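Local coordinates for Lmo2470 protein (Listeria monocytogenes EGD-e, PDB 5HL3) that is an internalin (InlP) with leucine-rich repeats that binds calcium, interacts with host afadin and facilitates crossing of the basement membrane by the bacterium, at residues 8-13 against 40-45; 243-248 against 259-264; 295-300 against 343-348. All blocks are in the same frame, centred on the assembly; numbering follows the deposited sequence.

Contact 1 of 3, residues 8-13 against 40-45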
ATOM      1  N   TYR A   8      36.279 -18.413  -7.175  1.00 18.41           N
ATOM      2  CA  TYR A   8      37.166 -19.289  -6.416  1.00 17.17           C
ATOM      3  C   TYR A   8      37.375 -20.609  -7.201  1.00 16.34           C
ATOM      4  O   TYR A   8      36.416 -21.145  -7.740  1.00 16.16           O
ATOM      5  CB  TYR A   8      36.580 -19.565  -5.025  1.00 16.80           C
ATOM      6  CG  TYR A   8      37.603 -20.121  -4.078  1.00 16.80           C
ATOM      7  CD1 TYR A   8      38.488 -19.278  -3.388  1.00 18.28           C
ATOM      8  CD2 TYR A   8      37.711 -21.475  -3.879  1.00 16.34           C
ATOM      9  CE1 TYR A   8      39.458 -19.802  -2.545  1.00 18.94           C
ATOM     10  CE2 TYR A   8      38.656 -22.002  -3.036  1.00 17.18           C
ATOM     11  CZ  TYR A   8      39.536 -21.167  -2.373  1.00 18.31           C
ATOM     12  OH  TYR A   8      40.478 -21.703  -1.542  1.00 19.78           O
ATOM     13  N   PRO A   9      38.626 -21.144  -7.214  0.70 16.72           N
ATOM     14  CA  PRO A   9      38.884 -22.388  -7.948  0.70 17.13           C
ATOM     15  C   PRO A   9      38.175 -23.587  -7.342  0.70 16.81           C
ATOM     16  O   PRO A   9      38.206 -23.769  -6.125  0.70 16.65           O
ATOM     17  CB  PRO A   9      40.406 -22.551  -7.820  0.70 18.55           C
ATOM     18  CG  PRO A   9      40.757 -21.868  -6.535  0.70 18.27           C
ATOM     19  CD  PRO A   9      39.840 -20.663  -6.521  0.70 17.73           C
ATOM     20  N   LEU A  10      37.535 -24.391  -8.190  1.00 12.72           N
ATOM     21  CA  LEU A  10      36.819 -25.588  -7.728  1.00 12.50           C
ATOM     22  C   LEU A  10      37.487 -26.843  -8.289  1.00 12.67           C
ATOM     23  O   LEU A  10      38.128 -26.763  -9.327  1.00 12.86           O
ATOM     24  CB  LEU A  10      35.375 -25.530  -8.225  1.00 12.21           C
ATOM     25  CG  LEU A  10      34.547 -24.341  -7.732  1.00 12.04           C
ATOM     26  CD1 LEU A  10      33.131 -24.353  -8.326  1.00 11.85           C
ATOM     27  CD2 LEU A  10      34.476 -24.337  -6.209  1.00 12.01           C
ATOM     28  N   PRO A  11      37.310 -28.014  -7.673  1.00 12.68           N
ATOM     29  CA  PRO A  11      36.547 -28.228  -6.457  1.00 12.57           C
ATOM     30  C   PRO A  11      37.184 -27.610  -5.223  1.00 12.74           C
ATOM     31  O   PRO A  11      38.396 -27.383  -5.186  1.00 13.04           O
ATOM     32  CB  PRO A  11      36.521 -29.776  -6.314  1.00 12.74           C
ATOM     33  CG  PRO A  11      36.829 -30.294  -7.684  1.00 12.81           C
ATOM     34  CD  PRO A  11      37.775 -29.286  -8.264  1.00 12.88           C
ATOM     35  N   ALA A  12      36.361 -27.346  -4.213  1.00 12.62           N
ATOM     36  CA  ALA A  12      36.839 -26.759  -2.948  1.00 12.84           C
ATOM     37  C   ALA A  12      35.835 -26.953  -1.843  1.00 12.78           C
ATOM     38  O   ALA A  12      34.631 -26.999  -2.114  1.00 12.48           O
ATOM     39  CB  ALA A  12      37.096 -25.251  -3.126  1.00 12.82           C
ATOM     40  N   PRO A  13      36.307 -26.994  -0.580  1.00 13.13           N
ATOM     41  CA  PRO A  13      35.359 -26.959   0.550  1.00 13.14           C
ATOM     42  C   PRO A  13      34.473 -25.711   0.500  1.00 12.80           C
ATOM     43  O   PRO A  13      34.917 -24.635   0.132  1.00 12.76           O
ATOM     44  CB  PRO A  13      36.290 -26.915   1.779  1.00 13.67           C
ATOM     45  CG  PRO A  13      37.522 -27.618   1.307  1.00 13.97           C
ATOM     46  CD  PRO A  13      37.704 -27.140  -0.100  1.00 13.62           C
ATOM     47  N   ILE A  40      32.724 -29.100  -2.796  1.00 12.39           N
ATOM     48  CA  ILE A  40      31.762 -28.893  -3.884  1.00 12.13           C
ATOM     49  C   ILE A  40      32.473 -28.611  -5.189  1.00 12.06           C
ATOM     50  O   ILE A  40      33.605 -28.140  -5.220  1.00 12.12           O
ATOM     51  CB  ILE A  40      30.768 -27.752  -3.581  1.00 11.90           C
ATOM     52  CG1 ILE A  40      31.481 -26.429  -3.281  1.00 11.81           C
ATOM     53  CG2 ILE A  40      29.817 -28.181  -2.480  1.00 12.02           C
ATOM     54  CD1 ILE A  40      30.572 -25.221  -3.414  1.00 11.60           C
ATOM     55  N   ASP A  41      31.772 -28.909  -6.290  1.00 12.00           N
ATOM     56  CA  ASP A  41      32.288 -28.616  -7.625  1.00 11.99           C
ATOM     57  C   ASP A  41      31.248 -27.814  -8.401  1.00 11.85           C
ATOM     58  O   ASP A  41      30.178 -27.495  -7.898  1.00 11.74           O
ATOM     59  CB  ASP A  41      32.728 -29.890  -8.350  1.00 12.22           C
ATOM     60  CG  ASP A  41      31.630 -30.902  -8.557  1.00 12.46           C
ATOM     61  OD1 ASP A  41      30.432 -30.561  -8.541  1.00 12.60           O
ATOM     62  OD2 ASP A  41      31.977 -32.113  -8.763  1.00 13.48           O
ATOM     63  N   GLN A  42      31.563 -27.456  -9.634  1.00 11.91           N
ATOM     64  CA  GLN A  42      30.662 -26.608 -10.413  1.00 11.89           C
ATOM     65  C   GLN A  42      29.311 -27.294 -10.655  1.00 11.96           C
ATOM     66  O   GLN A  42      28.269 -26.637 -10.673  1.00 11.92           O
ATOM     67  CB  GLN A  42      31.316 -26.155 -11.728  1.00 12.08           C
ATOM     68  CG  GLN A  42      30.512 -25.103 -12.470  1.00 12.15           C
ATOM     69  CD  GLN A  42      30.335 -23.826 -11.662  1.00 12.00           C
ATOM     70  OE1 GLN A  42      31.311 -23.289 -11.140  1.00 11.99           O
ATOM     71  NE2 GLN A  42      29.118 -23.321 -11.587  1.00 11.96           N
ATOM     72  N   ASP A  43      29.308 -28.616 -10.814  1.00 12.14           N
ATOM     73  CA  ASP A  43      28.038 -29.348 -10.974  1.00 12.33           C
ATOM     74  C   ASP A  43      27.136 -29.149  -9.760  1.00 12.22           C
ATOM     75  O   ASP A  43      25.913 -29.041  -9.903  1.00 12.34           O
ATOM     76  CB  ASP A  43      28.273 -30.848 -11.172  1.00 12.63           C
ATOM     77  CG  ASP A  43      28.497 -31.257 -12.632  1.00 12.91           C
ATOM     78  OD1 ASP A  43      28.678 -30.402 -13.528  1.00 13.48           O
ATOM     79  OD2 ASP A  43      28.462 -32.491 -12.902  1.00 13.31           O
ATOM     80  N   ASP A  44      27.701 -29.083  -8.552  1.00 12.06           N
ATOM     81  CA  ASP A  44      26.882 -28.878  -7.360  1.00 12.01           C
ATOM     82  C   ASP A  44      26.206 -27.499  -7.397  1.00 11.81           C
ATOM     83  O   ASP A  44      25.045 -27.353  -7.027  1.00 11.88           O
ATOM     84  CB  ASP A  44      27.730 -29.009  -6.101  1.00 11.96           C
ATOM     85  CG  ASP A  44      28.245 -30.404  -5.851  1.00 12.25           C
ATOM     86  OD1 ASP A  44      27.505 -31.388  -6.037  1.00 12.80           O
ATOM     87  OD2 ASP A  44      29.406 -30.528  -5.470  1.00 12.27           O
ATOM     88  N   LEU A  45      26.944 -26.495  -7.833  1.00 11.65           N
ATOM     89  CA  LEU A  45      26.396 -25.136  -7.985  1.00 11.55           C
ATOM     90  C   LEU A  45      25.325 -25.104  -9.082  1.00 11.75           C
ATOM     91  O   LEU A  45      24.251 -24.470  -8.926  1.00 11.78           O
ATOM     92  CB  LEU A  45      27.497 -24.114  -8.249  1.00 11.48           C
ATOM     93  CG  LEU A  45      28.498 -23.891  -7.129  1.00 11.39           C
ATOM     94  CD1 LEU A  45      29.651 -23.065  -7.660  1.00 11.46           C
ATOM     95  CD2 LEU A  45      27.881 -23.246  -5.868  1.00 11.29           C
TER

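Contact 2 of 3, residues 243-248 against 259-264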
ATOM      1  N   ASN A 243     -11.455   1.228  -3.988  1.00 11.76           N
ATOM      2  CA  ASN A 243     -11.754   1.139  -2.557  1.00 11.61           C
ATOM      3  C   ASN A 243     -11.512   2.492  -1.917  1.00 11.44           C
ATOM      4  O   ASN A 243     -10.390   2.954  -1.885  1.00 11.51           O
ATOM      5  CB  ASN A 243     -10.914   0.041  -1.900  1.00 11.81           C
ATOM      6  CG  ASN A 243     -11.401  -0.296  -0.496  1.00 11.83           C
ATOM      7  OD1 ASN A 243     -11.959   0.559   0.215  1.00 11.67           O
ATOM      8  ND2 ASN A 243     -11.202  -1.513  -0.086  1.00 12.13           N
ATOM      9  N   LEU A 244     -12.593   3.120  -1.434  1.00 11.29           N
ATOM     10  CA  LEU A 244     -12.522   4.435  -0.782  1.00 11.17           C
ATOM     11  C   LEU A 244     -12.910   4.312   0.685  1.00 11.15           C
ATOM     12  O   LEU A 244     -13.164   5.337   1.347  1.00 11.09           O
ATOM     13  CB  LEU A 244     -13.445   5.439  -1.494  1.00 11.13           C
ATOM     14  CG  LEU A 244     -13.133   5.647  -2.970  1.00 11.29           C
ATOM     15  CD1 LEU A 244     -14.106   6.631  -3.632  1.00 11.40           C
ATOM     16  CD2 LEU A 244     -11.703   6.100  -3.213  1.00 11.41           C
ATOM     17  N   ASP A 245     -12.929   3.118   1.233  1.00 11.29           N
ATOM     18  CA  ASP A 245     -13.390   2.930   2.617  1.00 11.41           C
ATOM     19  C   ASP A 245     -12.517   3.721   3.580  1.00 11.48           C
ATOM     20  O   ASP A 245     -11.322   3.899   3.383  1.00 11.55           O
ATOM     21  CB  ASP A 245     -13.331   1.432   2.982  1.00 11.71           C
ATOM     22  CG  ASP A 245     -14.364   1.000   3.980  1.00 11.95           C
ATOM     23  OD1 ASP A 245     -15.475   1.513   3.927  1.00 11.86           O
ATOM     24  OD2 ASP A 245     -14.088   0.024   4.715  1.00 12.47           O
ATOM     25  N   TYR A 246     -13.115   4.220   4.654  1.00 11.56           N
ATOM     26  CA  TYR A 246     -12.351   4.918   5.689  1.00 11.75           C
ATOM     27  C   TYR A 246     -11.577   6.141   5.161  1.00 11.62           C
ATOM     28  O   TYR A 246     -10.407   6.373   5.466  1.00 11.84           O
ATOM     29  CB  TYR A 246     -11.490   3.954   6.521  1.00 12.17           C
ATOM     30  CG  TYR A 246     -12.285   3.106   7.474  1.00 12.49           C
ATOM     31  CD1 TYR A 246     -12.866   3.681   8.609  1.00 12.79           C
ATOM     32  CD2 TYR A 246     -12.490   1.753   7.250  1.00 12.76           C
ATOM     33  CE1 TYR A 246     -13.616   2.933   9.504  1.00 13.54           C
ATOM     34  CE2 TYR A 246     -13.244   0.993   8.162  1.00 13.47           C
ATOM     35  CZ  TYR A 246     -13.792   1.590   9.257  1.00 13.91           C
ATOM     36  OH  TYR A 246     -14.535   0.834  10.160  1.00 15.59           O
ATOM     37  N   ASN A 247     -12.290   6.960   4.408  1.00 11.36           N
ATOM     38  CA  ASN A 247     -11.832   8.304   4.024  1.00 11.34           C
ATOM     39  C   ASN A 247     -12.856   9.314   4.546  1.00 11.32           C
ATOM     40  O   ASN A 247     -13.657   8.961   5.429  1.00 11.37           O
ATOM     41  CB  ASN A 247     -11.553   8.381   2.515  1.00 11.24           C
ATOM     42  CG  ASN A 247     -10.238   7.723   2.155  1.00 11.40           C
ATOM     43  OD1 ASN A 247      -9.182   8.328   2.282  1.00 11.63           O
ATOM     44  ND2 ASN A 247     -10.300   6.485   1.687  1.00 11.36           N
ATOM     45  N   PHE A 248     -12.784  10.550   4.055  1.00 11.33           N
ATOM     46  CA  PHE A 248     -13.564  11.683   4.610  1.00 11.40           C
ATOM     47  C   PHE A 248     -14.315  12.399   3.526  1.00 11.35           C
ATOM     48  O   PHE A 248     -14.478  13.632   3.562  1.00 11.52           O
ATOM     49  CB  PHE A 248     -12.579  12.607   5.383  1.00 11.69           C
ATOM     50  CG  PHE A 248     -11.788  11.844   6.410  1.00 11.87           C
ATOM     51  CD1 PHE A 248     -12.280  11.671   7.688  1.00 12.05           C
ATOM     52  CD2 PHE A 248     -10.612  11.183   6.051  1.00 11.96           C
ATOM     53  CE1 PHE A 248     -11.610  10.890   8.612  1.00 12.35           C
ATOM     54  CE2 PHE A 248      -9.952  10.387   6.968  1.00 12.23           C
ATOM     55  CZ  PHE A 248     -10.455  10.232   8.244  1.00 12.44           C
ATOM     56  N   THR A 259     -17.903   1.162  -9.417  1.00 13.53           N
ATOM     57  CA  THR A 259     -16.721   0.385  -9.025  1.00 13.25           C
ATOM     58  C   THR A 259     -16.402   0.532  -7.553  1.00 12.73           C
ATOM     59  O   THR A 259     -15.531  -0.152  -7.047  1.00 12.58           O
ATOM     60  CB  THR A 259     -15.446   0.857  -9.784  1.00 13.31           C
ATOM     61  OG1 THR A 259     -15.033   2.146  -9.320  1.00 13.02           O
ATOM     62  CG2 THR A 259     -15.654   0.869 -11.287  1.00 13.93           C
ATOM     63  N   ILE A 260     -17.122   1.401  -6.846  1.00 12.55           N
ATOM     64  CA  ILE A 260     -16.677   1.809  -5.508  1.00 12.12           C
ATOM     65  C   ILE A 260     -17.048   0.866  -4.368  1.00 12.08           C
ATOM     66  O   ILE A 260     -18.161   0.346  -4.277  1.00 12.33           O
ATOM     67  CB  ILE A 260     -17.193   3.243  -5.191  1.00 12.00           C
ATOM     68  CG1 ILE A 260     -16.558   4.249  -6.151  1.00 12.11           C
ATOM     69  CG2 ILE A 260     -16.891   3.660  -3.751  1.00 11.66           C
ATOM     70  CD1 ILE A 260     -17.074   5.673  -6.017  1.00 12.13           C
ATOM     71  N   TYR A 261     -16.059   0.635  -3.497  1.00 11.87           N
ATOM     72  CA  TYR A 261     -16.297   0.007  -2.203  1.00 11.88           C
ATOM     73  C   TYR A 261     -16.226   1.096  -1.136  1.00 11.63           C
ATOM     74  O   TYR A 261     -15.188   1.741  -0.974  1.00 11.45           O
ATOM     75  CB  TYR A 261     -15.263  -1.108  -1.876  1.00 12.00           C
ATOM     76  CG  TYR A 261     -15.569  -1.774  -0.546  1.00 12.18           C
ATOM     77  CD1 TYR A 261     -15.195  -1.179   0.646  1.00 12.06           C
ATOM     78  CD2 TYR A 261     -16.215  -3.013  -0.476  1.00 12.59           C
ATOM     79  CE1 TYR A 261     -15.516  -1.754   1.879  1.00 12.35           C
ATOM     80  CE2 TYR A 261     -16.526  -3.601   0.763  1.00 12.89           C
ATOM     81  CZ  TYR A 261     -16.181  -2.968   1.926  1.00 12.78           C
ATOM     82  OH  TYR A 261     -16.480  -3.514   3.166  1.00 13.20           O
ATOM     83  N   VAL A 262     -17.340   1.336  -0.444  1.00 11.71           N
ATOM     84  CA  VAL A 262     -17.386   2.171   0.771  1.00 11.59           C
ATOM     85  C   VAL A 262     -18.455   1.597   1.665  1.00 11.89           C
ATOM     86  O   VAL A 262     -19.622   1.469   1.235  1.00 12.11           O
ATOM     87  CB  VAL A 262     -17.767   3.674   0.549  1.00 11.42           C
ATOM     88  CG1 VAL A 262     -18.041   4.351   1.903  1.00 11.42           C
ATOM     89  CG2 VAL A 262     -16.690   4.416  -0.192  1.00 11.23           C
ATOM     90  N   GLN A 263     -18.077   1.258   2.889  1.00 12.01           N
ATOM     91  CA  GLN A 263     -19.048   0.908   3.932  1.00 12.40           C
ATOM     92  C   GLN A 263     -18.946   1.832   5.142  1.00 12.39           C
ATOM     93  O   GLN A 263     -19.969   2.048   5.821  1.00 12.67           O
ATOM     94  CB  GLN A 263     -18.898  -0.580   4.339  1.00 12.84           C
ATOM     95  CG  GLN A 263     -19.384  -1.549   3.260  1.00 13.03           C
ATOM     96  CD  GLN A 263     -20.879  -1.388   3.004  1.00 13.30           C
ATOM     97  OE1 GLN A 263     -21.701  -1.408   3.933  1.00 13.68           O
ATOM     98  NE2 GLN A 263     -21.233  -1.227   1.756  1.00 13.20           N
ATOM     99  N   SER A 264     -17.743   2.355   5.414  1.00 12.16           N
ATOM    100  CA  SER A 264     -17.522   3.344   6.468  1.00 12.18           C
ATOM    101  C   SER A 264     -16.881   4.593   5.897  1.00 11.78           C
ATOM    102  O   SER A 264     -16.073   4.535   4.949  1.00 11.56           O
ATOM    103  CB  SER A 264     -16.629   2.785   7.567  1.00 12.52           C
ATOM    104  OG  SER A 264     -17.307   1.772   8.283  1.00 13.03           O
TER
HETATM  105  O   HOH W   1     -15.521  -1.873   5.828  0.70 22.81           O

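Contact 3 of 3, residues 295-300 against 343-348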
HETATM    1  N   MSE A 295     -25.820   0.389  -1.942  1.00 14.67           N
HETATM    2  CA  MSE A 295     -24.627   0.129  -1.159  1.00 14.11           C
HETATM    3  C   MSE A 295     -24.913   0.020   0.323  1.00 14.10           C
HETATM    4  O   MSE A 295     -24.018  -0.363   1.084  1.00 13.85           O
HETATM    5  CB  MSE A 295     -23.608   1.251  -1.383  1.00 13.81           C
HETATM    6  CG  MSE A 295     -23.128   1.305  -2.845  1.00 14.26           C
HETATM    7 SE   MSE A 295     -21.932   2.830  -3.215  1.00 14.70          SE
HETATM    8  CE  MSE A 295     -20.364   2.287  -2.187  1.00 14.08           C
ATOM      9  N   LEU A 296     -26.125   0.322   0.768  1.00 14.56           N
ATOM     10  CA  LEU A 296     -26.403   0.299   2.189  1.00 14.74           C
ATOM     11  C   LEU A 296     -26.739  -1.085   2.698  1.00 15.36           C
ATOM     12  O   LEU A 296     -27.456  -1.840   2.038  1.00 15.91           O
ATOM     13  CB  LEU A 296     -27.569   1.234   2.524  1.00 15.08           C
ATOM     14  CG  LEU A 296     -27.412   2.709   2.148  1.00 14.64           C
ATOM     15  CD1 LEU A 296     -28.732   3.454   2.440  1.00 15.18           C
ATOM     16  CD2 LEU A 296     -26.221   3.362   2.824  1.00 13.98           C
ATOM     17  N   VAL A 297     -26.249  -1.388   3.894  1.00 15.38           N
ATOM     18  CA  VAL A 297     -26.594  -2.642   4.606  1.00 16.12           C
ATOM     19  C   VAL A 297     -27.738  -2.481   5.620  1.00 16.83           C
ATOM     20  O   VAL A 297     -28.242  -3.466   6.170  1.00 17.64           O
ATOM     21  CB  VAL A 297     -25.352  -3.268   5.312  1.00 15.95           C
ATOM     22  CG1 VAL A 297     -24.245  -3.603   4.323  1.00 15.42           C
ATOM     23  CG2 VAL A 297     -24.841  -2.383   6.452  1.00 15.68           C
ATOM     24  N   SER A 298     -28.094  -1.230   5.915  1.00 16.60           N
ATOM     25  CA  SER A 298     -29.215  -0.908   6.812  1.00 17.30           C
ATOM     26  C   SER A 298     -29.778   0.443   6.352  1.00 17.03           C
ATOM     27  O   SER A 298     -29.036   1.268   5.858  1.00 16.26           O
ATOM     28  CB  SER A 298     -28.733  -0.818   8.255  1.00 17.41           C
ATOM     29  OG  SER A 298     -27.766   0.180   8.404  1.00 16.59           O
ATOM     30  N   PRO A 299     -31.102   0.664   6.533  1.00 17.79           N
ATOM     31  CA  PRO A 299     -31.718   1.873   5.959  1.00 17.69           C
ATOM     32  C   PRO A 299     -31.775   3.109   6.846  1.00 17.60           C
ATOM     33  O   PRO A 299     -31.963   4.209   6.333  1.00 17.60           O
ATOM     34  CB  PRO A 299     -33.148   1.400   5.651  1.00 18.73           C
ATOM     35  CG  PRO A 299     -33.418   0.384   6.720  1.00 19.46           C
ATOM     36  CD  PRO A 299     -32.111  -0.361   6.859  1.00 18.87           C
ATOM     37  N   GLU A 300     -31.632   2.943   8.148  1.00 17.97           N
ATOM     38  CA  GLU A 300     -31.872   4.051   9.072  1.00 18.21           C
ATOM     39  C   GLU A 300     -30.850   5.174   8.960  1.00 17.05           C
ATOM     40  O   GLU A 300     -29.659   4.924   8.755  1.00 16.33           O
ATOM     41  CB  GLU A 300     -31.900   3.553  10.516  1.00 19.20           C
ATOM     42  CG  GLU A 300     -33.039   2.612  10.869  1.00 20.81           C
ATOM     43  CD  GLU A 300     -32.864   1.159  10.450  1.00 21.49           C
ATOM     44  OE1 GLU A 300     -31.753   0.743  10.032  1.00 21.36           O
ATOM     45  OE2 GLU A 300     -33.896   0.425  10.557  1.00 23.57           O
ATOM     46  N   ASN A 343     -25.933   3.891   7.517  1.00 14.46           N
ATOM     47  CA  ASN A 343     -25.234   2.620   7.205  1.00 14.41           C
ATOM     48  C   ASN A 343     -24.634   2.001   8.454  1.00 14.70           C
ATOM     49  O   ASN A 343     -23.568   1.408   8.435  1.00 14.49           O
ATOM     50  CB  ASN A 343     -24.170   2.768   6.079  1.00 13.72           C
ATOM     51  CG  ASN A 343     -23.973   1.484   5.328  1.00 13.82           C
ATOM     52  OD1 ASN A 343     -24.936   0.775   5.128  1.00 14.34           O
ATOM     53  ND2 ASN A 343     -22.738   1.161   4.942  1.00 13.42           N
ATOM     54  N   HIS A 344     -25.340   2.128   9.570  1.00 15.29           N
ATOM     55  CA  HIS A 344     -24.884   1.494  10.785  1.00 15.77           C
ATOM     56  C   HIS A 344     -24.822  -0.029  10.597  1.00 16.31           C
ATOM     57  O   HIS A 344     -25.795  -0.653  10.152  1.00 16.90           O
ATOM     58  CB  HIS A 344     -25.865   1.736  11.932  1.00 16.54           C
ATOM     59  CG  HIS A 344     -25.999   3.164  12.344  1.00 16.36           C
ATOM     60  ND1 HIS A 344     -25.182   3.741  13.284  1.00 16.43           N
ATOM     61  CD2 HIS A 344     -26.913   4.103  12.010  1.00 16.42           C
ATOM     62  CE1 HIS A 344     -25.575   4.981  13.509  1.00 16.35           C
ATOM     63  NE2 HIS A 344     -26.622   5.226  12.736  1.00 16.32           N
ATOM     64  N   ASN A 345     -23.683  -0.600  10.942  1.00 16.58           N
ATOM     65  CA  ASN A 345     -23.488  -2.045  10.882  1.00 17.53           C
ATOM     66  C   ASN A 345     -22.953  -2.454  12.234  1.00 18.94           C
ATOM     67  O   ASN A 345     -21.746  -2.414  12.503  1.00 18.69           O
ATOM     68  CB  ASN A 345     -22.543  -2.444   9.759  1.00 16.76           C
ATOM     69  CG  ASN A 345     -22.557  -3.940   9.507  1.00 17.23           C
ATOM     70  OD1 ASN A 345     -22.817  -4.722  10.418  1.00 18.02           O
ATOM     71  ND2 ASN A 345     -22.286  -4.341   8.286  1.00 16.77           N
ATOM     72  N   TYR A 346     -23.892  -2.752  13.115  1.00 21.13           N
ATOM     73  CA  TYR A 346     -23.552  -3.067  14.492  1.00 23.36           C
ATOM     74  C   TYR A 346     -22.730  -4.335  14.587  1.00 23.90           C
ATOM     75  O   TYR A 346     -21.824  -4.415  15.414  1.00 25.15           O
ATOM     76  CB  TYR A 346     -24.817  -3.121  15.363  1.00 25.44           C
ATOM     77  CG  TYR A 346     -25.619  -1.824  15.319  1.00 26.70           C
ATOM     78  CD1 TYR A 346     -25.111  -0.643  15.867  1.00 27.15           C
ATOM     79  CD2 TYR A 346     -26.890  -1.777  14.725  1.00 27.95           C
ATOM     80  CE1 TYR A 346     -25.834   0.548  15.820  1.00 27.52           C
ATOM     81  CE2 TYR A 346     -27.619  -0.598  14.673  1.00 28.40           C
ATOM     82  CZ  TYR A 346     -27.089   0.560  15.222  1.00 28.25           C
ATOM     83  OH  TYR A 346     -27.815   1.735  15.173  1.00 29.75           O
ATOM     84  N   ALA A 347     -22.979  -5.287  13.687  1.00 23.62           N
ATOM     85  CA  ALA A 347     -22.242  -6.540  13.683  1.00 23.88           C
ATOM     86  C   ALA A 347     -20.768  -6.327  13.333  1.00 23.11           C
ATOM     87  O   ALA A 347     -19.917  -6.979  13.906  1.00 24.84           O
ATOM     88  CB  ALA A 347     -22.888  -7.544  12.723  1.00 24.08           C
ATOM     89  N   THR A 348     -20.457  -5.423  12.410  1.00 21.41           N
ATOM     90  CA  THR A 348     -19.072  -5.213  11.994  1.00 20.42           C
ATOM     91  C   THR A 348     -18.408  -3.983  12.586  1.00 19.85           C
ATOM     92  O   THR A 348     -17.210  -3.828  12.435  1.00 20.32           O
ATOM     93  CB  THR A 348     -18.954  -5.054  10.456  1.00 19.51           C
ATOM     94  OG1 THR A 348     -19.490  -3.777  10.057  1.00 18.67           O
ATOM     95  CG2 THR A 348     -19.634  -6.180   9.723  1.00 19.82           C
TER
HETATM   96  O   HOH W   2     -28.530   3.919   6.294  1.00 12.91           O
HETATM   97  O   HOH W   3     -28.310   2.613   9.498  1.00 16.92           O

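Contact 1 of 3, residues 8-13 against 40-45
A two-stranded antiparallel bridge joins Ala12 and Ile40 in the N-terminal part of the chain, where strand 12-13 meets strand 39-40. The two residues form a hydrogen-bonded pair. Ala12 N donates a hydrogen bond to Ile40 O at 3.0 Å, and Ile40 N donates one to Ala12 O at 2.9 Å. The CA of Pro11 adds a CA-H...O contact to Ile40 O at 3.2 Å. A cis peptide bond precedes Pro11, and Leu10, just before it, points its side chain across to 40-45. Leu10 CD1 lies 3.5 Å from Gln42 OE1 and 3.8 Å from Leu45 CD1. Gln42 points its amide nitrogen elsewhere, to Asp46 and to the carbonyl of Met70. Ile40 and Ala12 both pack against helix 14-17. Past the bridge the chain enters helix 42-46. Asp44 N donates to Asp41 OD1 at 3.1 Å, nearly in line with the C-O bond. Asp41 has CG between its backbone N and carbonyl carbon (chi1 60°), which turns the carboxylate back to the helix start. Asp41 N in turn donates to Asp44 OD2 at 3.0 Å. This reciprocal pair is a capping box, set within the internalin N-terminal cap region.

Contact 2 of 3, residues 243-248 against 259-264
One carboxylate oxygen, Asp245 OD1, takes two successive backbone N-H groups from across the contact. Gln263 N and Ser264 N each donate to Asp245 OD1 at 2.8 Å, both on the syn side and both somewhat out of the carboxylate plane. The Ser264 bond is almost straight, at 178°. The other oxygen, Asp245 OD2, accepts from a water at 2.6 Å and sits at the edge of the Tyr261 ring. Carboxylate and ring planes are nearly perpendicular, 88° apart. Asp245 is buried, and the N-H groups directed at OD1 would probably help to stabilise a negative charge there. Asn243 lies alongside Tyr261, pointing the same way. Its OD1 accepts from Asp245 N and closes an Asx turn. Leu244 N donates to Tyr261 O at 3.0 Å, and Tyr246 N donates to Ser264 O at 3.0 Å. Ser264 CB sits over one face of the Tyr246 ring in a CH-pi contact, 3.7 Å from the centroid. Leu244 forms the apolar part: Leu244 CB meets Val262 CG2 at 3.6 Å, and its CD1 meets Ile260 CD1. Asn243 and Tyr261 form a parallel bridge. It adds 260-261 beside 241-243 as the outermost strand at this end of the leucine-rich repeat sheet. His223, in the loop after strand 218-220, stacks on the Tyr246 ring. Ser264 OG is bonded to Val351 N, and strand 265-274 continues the chain into the C-terminal domain.

Contact 3 of 3, residues 295-300 against 343-348
Asn343 holds CG anti to its backbone N (chi1 -152°), which carries the amide across to the backbone of Val297, while Ser298 tucks OG between its own N and carbonyl carbon (chi1 60°), facing His344. Val297 N donates to Asn343 OD1 at 2.8 Å, in the carbonyl plane and with an N-H...O angle of 162°. Two methyls also touch this oxygen. Val297 CG2 lies 3.4 Å from Asn343 OD1, and Leu296 CD2 approaches Asn343 OD1 at 3.7 Å. The amide nitrogen of Asn343 is bonded to Gln263, which helps fix the rotation of the amide. Ser298 OG donates to His344 O at 2.8 Å, from a position tilted from the carbonyl plane. Two waters bridge the segments. One donates to Ser298 O and Glu300 O and accepts from Asn343 N. The second donates to Ser298 OG and Glu300 O, and accepts from His344 N. It lies in plane at the edge of the His344 ring, whose NE2 is bonded to Thr302. Val297 CG2 also packs on Asn345 ND2 at 3.7 Å, the side chains crossing at about a right angle. Met290 of helix 285-292 touches both Leu296 and Asn343. The loop after that helix thus joins the corner of strand 334-345. The His344 side chain is about 6 Å from that of Asp339, a ligand of a bound calcium ion. This is the DUF3244 domain, of the E-set clan, consistent with an immunoglobulin-like beta fold.

In the fold
Contact 1 lies far from the others, with its centre about 57 Å from that of contact 2 and about 66 Å from that of contact 3, on the opposite side of the chain's centre. It joins two parts of the N-terminal region through an antiparallel backbone pair beside a capped helix start. Contacts 2 and 3 adjoin, their centres about 14 Å apart. Gln263 links them, with probable hydrogen bonds to Asn343 ND2 and Met295 O. Contacts 1 and 2 are partly buried and contain strand pairing, antiparallel in one and parallel in the other. Contact 3 is a surface contact that relies on an asparagine, a serine and bridging waters. Contact 2 adds a buried carboxylate that receives backbone N-H groups, where the repeats pass into the C-terminal domain.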